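Local coordinates for extracellular solute-binding protein, family 1 (Bifidobacterium longum subsp. infantis ATCC 15697, PDB 3OMB) that probably captures a solute, perhaps a carbohydrate, outside the cell for an ABC-type importer, and binds a magnesium ion, at residues K139-D144 / A151-R156; T143-R148 / Q527-T532. All coordinates share one frame; numbering follows the deposited sequence.

Both contacts start from the same piece of chain, the end of helix 136-142 and the turn after it, and they share Thr143 and Asp144; the centres of contact 1 and contact 2 lie about 13 Å apart. Contact 1 is buried: all five touching residues are enclosed, 182 Å² is covered, and a nearly straight bond from a strand N-H to a serine hydroxyl joins helix to strand. Contact 2 sits farther out, about 22 Å from the centre of the chain against 15 Å, and covers 88 Å² through van der Waals touches alone, two of its three touching residues being exposed. There the turn and the C-terminal helix each bond within themselves or to other parts of the chain. Both lie away from the magnesium site.

Contact 1: K139-D144 / A151-R156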
loop_
_atom_site.group_PDB
_atom_site.type_symbol
_atom_site.label_atom_id
_atom_site.label_comp_id
_atom_site.label_asym_id
_atom_site.label_seq_id
_atom_site.Cartn_x
_atom_site.Cartn_y
_atom_site.Cartn_z
ATOM N N LYS A 139 2.866 -14.054 -10.114
ATOM C CA LYS A 139 2.537 -15.482 -10.166
ATOM C C LYS A 139 2.421 -16.057 -8.758
ATOM O O LYS A 139 1.476 -16.793 -8.447
ATOM C CB LYS A 139 3.600 -16.245 -10.945
ATOM C CG LYS A 139 3.280 -17.719 -11.079
ATOM C CD LYS A 139 3.794 -18.230 -12.404
ATOM C CE LYS A 139 4.990 -19.106 -12.259
ATOM N NZ LYS A 139 5.054 -19.951 -13.502
ATOM N N LYS A 140 3.373 -15.698 -7.909
ATOM C CA LYS A 140 3.421 -16.229 -6.565
ATOM C C LYS A 140 2.278 -15.691 -5.721
ATOM O O LYS A 140 1.644 -16.455 -4.992
ATOM C CB LYS A 140 4.775 -15.946 -5.931
ATOM C CG LYS A 140 5.901 -16.844 -6.428
ATOM C CD LYS A 140 7.142 -16.573 -5.587
ATOM C CE LYS A 140 8.408 -16.454 -6.395
ATOM N NZ LYS A 140 8.796 -17.804 -6.857
HETATM N N MSE A 141 1.999 -14.393 -5.846
HETATM C CA MSE A 141 0.794 -13.784 -5.269
HETATM C C MSE A 141 -0.499 -14.472 -5.716
HETATM O O MSE A 141 -1.443 -14.627 -4.929
HETATM C CB MSE A 141 0.682 -12.331 -5.685
HETATM C CG MSE A 141 1.317 -11.366 -4.767
HETATM SE SE MSE A 141 0.797 -9.565 -5.377
HETATM C CE MSE A 141 2.193 -8.622 -4.413
ATOM N N SER A 142 -0.537 -14.875 -6.974
ATOM C CA SER A 142 -1.767 -15.426 -7.551
ATOM C C SER A 142 -1.995 -16.909 -7.311
ATOM O O SER A 142 -3.112 -17.386 -7.492
ATOM C CB SER A 142 -1.830 -15.134 -9.040
ATOM O OG SER A 142 -1.718 -13.738 -9.251
ATOM N N THR A 143 -0.949 -17.622 -6.881
ATOM C CA THR A 143 -0.952 -19.081 -6.740
ATOM C C THR A 143 -0.765 -19.464 -5.268
ATOM O O THR A 143 0.187 -19.010 -4.601
ATOM C CB THR A 143 0.210 -19.710 -7.549
ATOM O OG1 THR A 143 0.159 -19.243 -8.897
ATOM C CG2 THR A 143 0.173 -21.240 -7.539
ATOM N N ASP A 144 -1.660 -20.303 -4.760
ATOM C CA ASP A 144 -1.508 -20.763 -3.396
ATOM C C ASP A 144 -0.588 -21.982 -3.330
ATOM O O ASP A 144 -0.050 -22.449 -4.346
ATOM C CB ASP A 144 -2.863 -21.013 -2.718
ATOM C CG ASP A 144 -3.676 -22.108 -3.399
ATOM O OD1 ASP A 144 -3.090 -23.043 -3.995
ATOM O OD2 ASP A 144 -4.919 -22.043 -3.318
ATOM N N ALA A 151 -7.530 -16.079 -7.392
ATOM C CA ALA A 151 -7.581 -14.631 -7.456
ATOM C C ALA A 151 -6.290 -14.146 -8.062
ATOM O O ALA A 151 -5.243 -14.290 -7.466
ATOM C CB ALA A 151 -7.770 -14.020 -6.034
ATOM N N ILE A 152 -6.377 -13.561 -9.247
ATOM C CA ILE A 152 -5.183 -13.088 -9.949
ATOM C C ILE A 152 -4.830 -11.682 -9.491
ATOM O O ILE A 152 -5.714 -10.821 -9.325
ATOM C CB ILE A 152 -5.384 -13.156 -11.472
ATOM C CG1 ILE A 152 -5.956 -14.547 -11.818
ATOM C CG2 ILE A 152 -4.074 -12.852 -12.217
ATOM C CD1 ILE A 152 -5.903 -14.960 -13.285
ATOM N N ALA A 153 -3.536 -11.461 -9.288
ATOM C CA ALA A 153 -3.023 -10.157 -8.904
ATOM C C ALA A 153 -3.094 -9.172 -10.068
ATOM O O ALA A 153 -3.392 -9.533 -11.213
ATOM C CB ALA A 153 -1.562 -10.286 -8.397
ATOM N N ASP A 154 -2.811 -7.917 -9.764
ATOM C CA ASP A 154 -2.696 -6.890 -10.802
ATOM C C ASP A 154 -1.425 -6.060 -10.585
ATOM O O ASP A 154 -0.805 -6.115 -9.527
ATOM C CB ASP A 154 -3.944 -6.021 -10.798
ATOM C CG ASP A 154 -4.371 -5.642 -9.401
ATOM O OD1 ASP A 154 -3.687 -4.779 -8.793
ATOM O OD2 ASP A 154 -5.379 -6.211 -8.907
ATOM N N GLY A 155 -1.032 -5.305 -11.593
ATOM C CA GLY A 155 0.168 -4.472 -11.496
ATOM C C GLY A 155 -0.025 -3.123 -12.156
ATOM O O GLY A 155 -0.671 -3.028 -13.180
ATOM N N ARG A 156 0.574 -2.096 -11.558
ATOM C CA ARG A 156 0.423 -0.699 -11.935
ATOM C C ARG A 156 1.596 -0.244 -12.769
ATOM O O ARG A 156 1.698 0.940 -13.045
ATOM C CB ARG A 156 0.592 0.160 -10.679
ATOM C CG ARG A 156 -0.553 0.450 -9.863
ATOM C CD ARG A 156 -0.250 1.759 -9.133
ATOM N NE ARG A 156 0.143 1.600 -7.729
ATOM C CZ ARG A 156 -0.160 2.498 -6.786
ATOM N NH1 ARG A 156 -0.870 3.576 -7.101
ATOM N NH2 ARG A 156 0.221 2.314 -5.526
HETATM O O HOH W 1 -5.153 -17.387 -5.889
#
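Ser142 meets strand 152-155 with its hydroxyl: OG accepts the backbone N-H of Ala153 at 2.9 Å, and the N-H...O angle of 169° makes the bond almost straight. OG lies beside its own backbone N, anti to the carbonyl carbon (chi1 -56°), and in this rotamer it is also hydrogen-bonded to Ala138 O in the preceding helical turn. The hydroxyl therefore links the last turn of the helix to a strand N-H. The methyl CB of Ala153 packs beside the same oxygen, 3.6 Å from OG, while Ile152 reaches it with its CG2 branch, 3.9 Å away. Replacing Ser142 by an alanine would probably leave the Ala153 N-H without its acceptor in this buried place. The fold element here is a helix-to-strand connection, in which helix 136-142 ends and a short connection leads into strand 152-155, which pairs antiparallel with strand 349-350. Met141, a selenomethionine, supplies the apolar part: its chain is extended beyond CG, bringing SE to 3.9 Å from Ala153 CB, and it also touches Leu349 of the partner strand. Ile152 turns its CA-CB bond away from the helix and packs on Val128 and Phe132 of helix 126-134. At the connection, a water sits 2.6 Å from Ser142 O, to which it can donate, and accepts from Ala151 N (3.1 Å), bridging the two pieces of backbone. Just past the helix end, the hydroxyl of Thr143 turns back to donate to Lys139 O, OG1 to O 2.8 Å, approaching 30° out of the carbonyl plane.

Contact 2: T143-R148 / Q527-T532; sequences TDSKGR and QKWYDT
Ser145, second residue of a type I beta turn from Asp144 to Gly147, leans on the C-terminal helix 519-534 through Trp529 and Thr532. The turn is closed by its backbone: Gly147 N donates to Asp144 O at 2.9 Å. Van der Waals contact carries the meeting itself. Ser145 OG comes to the edge of the indole, near its plane, 3.6 Å from Trp529 CZ3; its chi1 of 62° sets it between the backbone N and the carbonyl carbon. Alongside, Ser145 CB touches the methyl CG2 of Thr532 at 3.8 Å. The CA-CB bond of Trp529 runs neither toward nor away from the turn, and the far end of the indole makes the approach. The indole N-H, NE1, is hydrogen-bonded to Asp475, which also forms a salt bridge with Lys528, so that one carboxylate steadies two side chains of the helix. Between turn and helix there is no hydrogen bond; each segment has its own. On the helix, Gln527 NE2 donates to Asp531 OD1 on its syn side, one turn on, with the acceptor in the amide plane of Gln527. In the turn, Asp144 OD1 forms an Asx turn by accepting Lys146 N at 2.9 Å, and it takes Arg148 N at 2.8 Å as well, the two N-H groups approaching from opposite faces of the carboxylate plane, 46° and 44° out of it.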
loop_
_atom_site.group_PDB
_atom_site.type_symbol
_atom_site.label_atom_id
_atom_site.label_comp_id
_atom_site.label_asym_id
_atom_site.label_seq_id
_atom_site.Cartn_x
_atom_site.Cartn_y
_atom_site.Cartn_z
ATOM N N THR A 143 -0.949 -17.622 -6.881
ATOM C CA THR A 143 -0.952 -19.081 -6.740
ATOM C C THR A 143 -0.765 -19.464 -5.268
ATOM O O THR A 143 0.187 -19.010 -4.601
ATOM C CB THR A 143 0.210 -19.710 -7.549
ATOM O OG1 THR A 143 0.159 -19.243 -8.897
ATOM C CG2 THR A 143 0.173 -21.240 -7.539
ATOM N N ASP A 144 -1.660 -20.303 -4.760
ATOM C CA ASP A 144 -1.508 -20.763 -3.396
ATOM C C ASP A 144 -0.588 -21.982 -3.330
ATOM O O ASP A 144 -0.050 -22.449 -4.346
ATOM C CB ASP A 144 -2.863 -21.013 -2.718
ATOM C CG ASP A 144 -3.676 -22.108 -3.399
ATOM O OD1 ASP A 144 -3.090 -23.043 -3.995
ATOM O OD2 ASP A 144 -4.919 -22.043 -3.318
ATOM N N SER A 145 -0.410 -22.487 -2.122
ATOM C CA SER A 145 0.503 -23.583 -1.886
ATOM C C SER A 145 -0.032 -24.896 -2.461
ATOM O O SER A 145 0.708 -25.865 -2.544
ATOM C CB SER A 145 0.770 -23.737 -0.385
ATOM O OG SER A 145 -0.440 -24.045 0.294
ATOM N N LYS A 146 -1.314 -24.937 -2.819
ATOM C CA LYS A 146 -1.890 -26.126 -3.431
ATOM C C LYS A 146 -1.796 -25.999 -4.949
ATOM O O LYS A 146 -2.303 -26.856 -5.669
ATOM C CB LYS A 146 -3.354 -26.324 -3.014
ATOM C CG LYS A 146 -3.636 -26.177 -1.532
ATOM C CD LYS A 146 -3.581 -27.514 -0.869
ATOM C CE LYS A 146 -3.967 -27.446 0.595
ATOM N NZ LYS A 146 -3.902 -28.851 1.119
ATOM N N GLY A 147 -1.150 -24.929 -5.421
ATOM C CA GLY A 147 -1.031 -24.619 -6.855
ATOM C C GLY A 147 -2.301 -24.106 -7.517
ATOM O O GLY A 147 -2.372 -24.011 -8.755
ATOM N N ARG A 148 -3.316 -23.762 -6.729
ATOM C CA ARG A 148 -4.543 -23.237 -7.347
ATOM C C ARG A 148 -4.475 -21.718 -7.560
ATOM O O ARG A 148 -3.736 -21.013 -6.867
ATOM C CB ARG A 148 -5.791 -23.629 -6.549
ATOM C CG ARG A 148 -5.932 -25.127 -6.352
ATOM C CD ARG A 148 -7.268 -25.438 -5.719
ATOM N NE ARG A 148 -7.488 -26.872 -5.566
ATOM C CZ ARG A 148 -7.270 -27.555 -4.445
ATOM N NH1 ARG A 148 -6.801 -26.956 -3.354
ATOM N NH2 ARG A 148 -7.509 -28.849 -4.422
ATOM N N GLN A 527 5.909 -17.830 10.255
ATOM C CA GLN A 527 7.133 -18.573 9.895
ATOM C C GLN A 527 6.833 -19.743 8.961
ATOM O O GLN A 527 7.590 -20.000 8.015
ATOM C CB GLN A 527 7.880 -19.091 11.127
ATOM C CG GLN A 527 9.240 -19.833 10.812
ATOM C CD GLN A 527 10.401 -18.856 10.499
ATOM O OE1 GLN A 527 10.783 -18.057 11.353
ATOM N NE2 GLN A 527 10.963 -18.930 9.276
ATOM N N LYS A 528 5.737 -20.449 9.229
ATOM C CA LYS A 528 5.409 -21.642 8.468
ATOM C C LYS A 528 5.055 -21.242 7.047
ATOM O O LYS A 528 5.543 -21.845 6.102
ATOM C CB LYS A 528 4.238 -22.402 9.106
ATOM C CG LYS A 528 3.719 -23.568 8.226
ATOM C CD LYS A 528 2.557 -24.308 8.829
ATOM C CE LYS A 528 1.271 -23.484 8.816
ATOM N NZ LYS A 528 0.084 -24.310 9.301
ATOM N N TRP A 529 4.202 -20.226 6.897
ATOM C CA TRP A 529 3.829 -19.788 5.554
ATOM C C TRP A 529 4.990 -19.146 4.787
ATOM O O TRP A 529 5.147 -19.386 3.575
ATOM C CB TRP A 529 2.576 -18.910 5.581
ATOM C CG TRP A 529 1.414 -19.764 5.933
ATOM C CD1 TRP A 529 0.800 -19.868 7.161
ATOM C CD2 TRP A 529 0.772 -20.712 5.084
ATOM N NE1 TRP A 529 -0.204 -20.802 7.109
ATOM C CE2 TRP A 529 -0.240 -21.345 5.853
ATOM C CE3 TRP A 529 0.932 -21.075 3.740
ATOM C CZ2 TRP A 529 -1.093 -22.319 5.319
ATOM C CZ3 TRP A 529 0.096 -22.068 3.213
ATOM C CH2 TRP A 529 -0.907 -22.674 4.001
ATOM N N TYR A 530 5.799 -18.357 5.499
ATOM C CA TYR A 530 7.030 -17.800 4.947
ATOM C C TYR A 530 7.926 -18.913 4.356
ATOM O O TYR A 530 8.307 -18.837 3.188
ATOM C CB TYR A 530 7.739 -16.943 6.008
ATOM C CG TYR A 530 9.144 -16.516 5.687
ATOM C CD1 TYR A 530 10.225 -17.244 6.146
ATOM C CD2 TYR A 530 9.399 -15.376 4.927
ATOM C CE1 TYR A 530 11.535 -16.853 5.846
ATOM C CE2 TYR A 530 10.698 -14.977 4.639
ATOM C CZ TYR A 530 11.751 -15.719 5.098
ATOM O OH TYR A 530 13.041 -15.335 4.821
ATOM N N ASP A 531 8.190 -19.959 5.142
ATOM C CA ASP A 531 8.973 -21.115 4.704
ATOM C C ASP A 531 8.322 -21.857 3.557
ATOM O O ASP A 531 9.002 -22.252 2.624
ATOM C CB ASP A 531 9.174 -22.100 5.851
ATOM C CG ASP A 531 10.035 -21.530 6.985
ATOM O OD1 ASP A 531 10.660 -20.450 6.823
ATOM O OD2 ASP A 531 10.076 -22.174 8.051
ATOM N N THR A 532 7.009 -22.028 3.604
ATOM C CA THR A 532 6.298 -22.730 2.527
ATOM C C THR A 532 6.504 -22.030 1.181
ATOM O O THR A 532 6.752 -22.680 0.155
ATOM C CB THR A 532 4.784 -22.821 2.844
ATOM O OG1 THR A 532 4.584 -23.765 3.908
ATOM C CG2 THR A 532 3.919 -23.202 1.583
#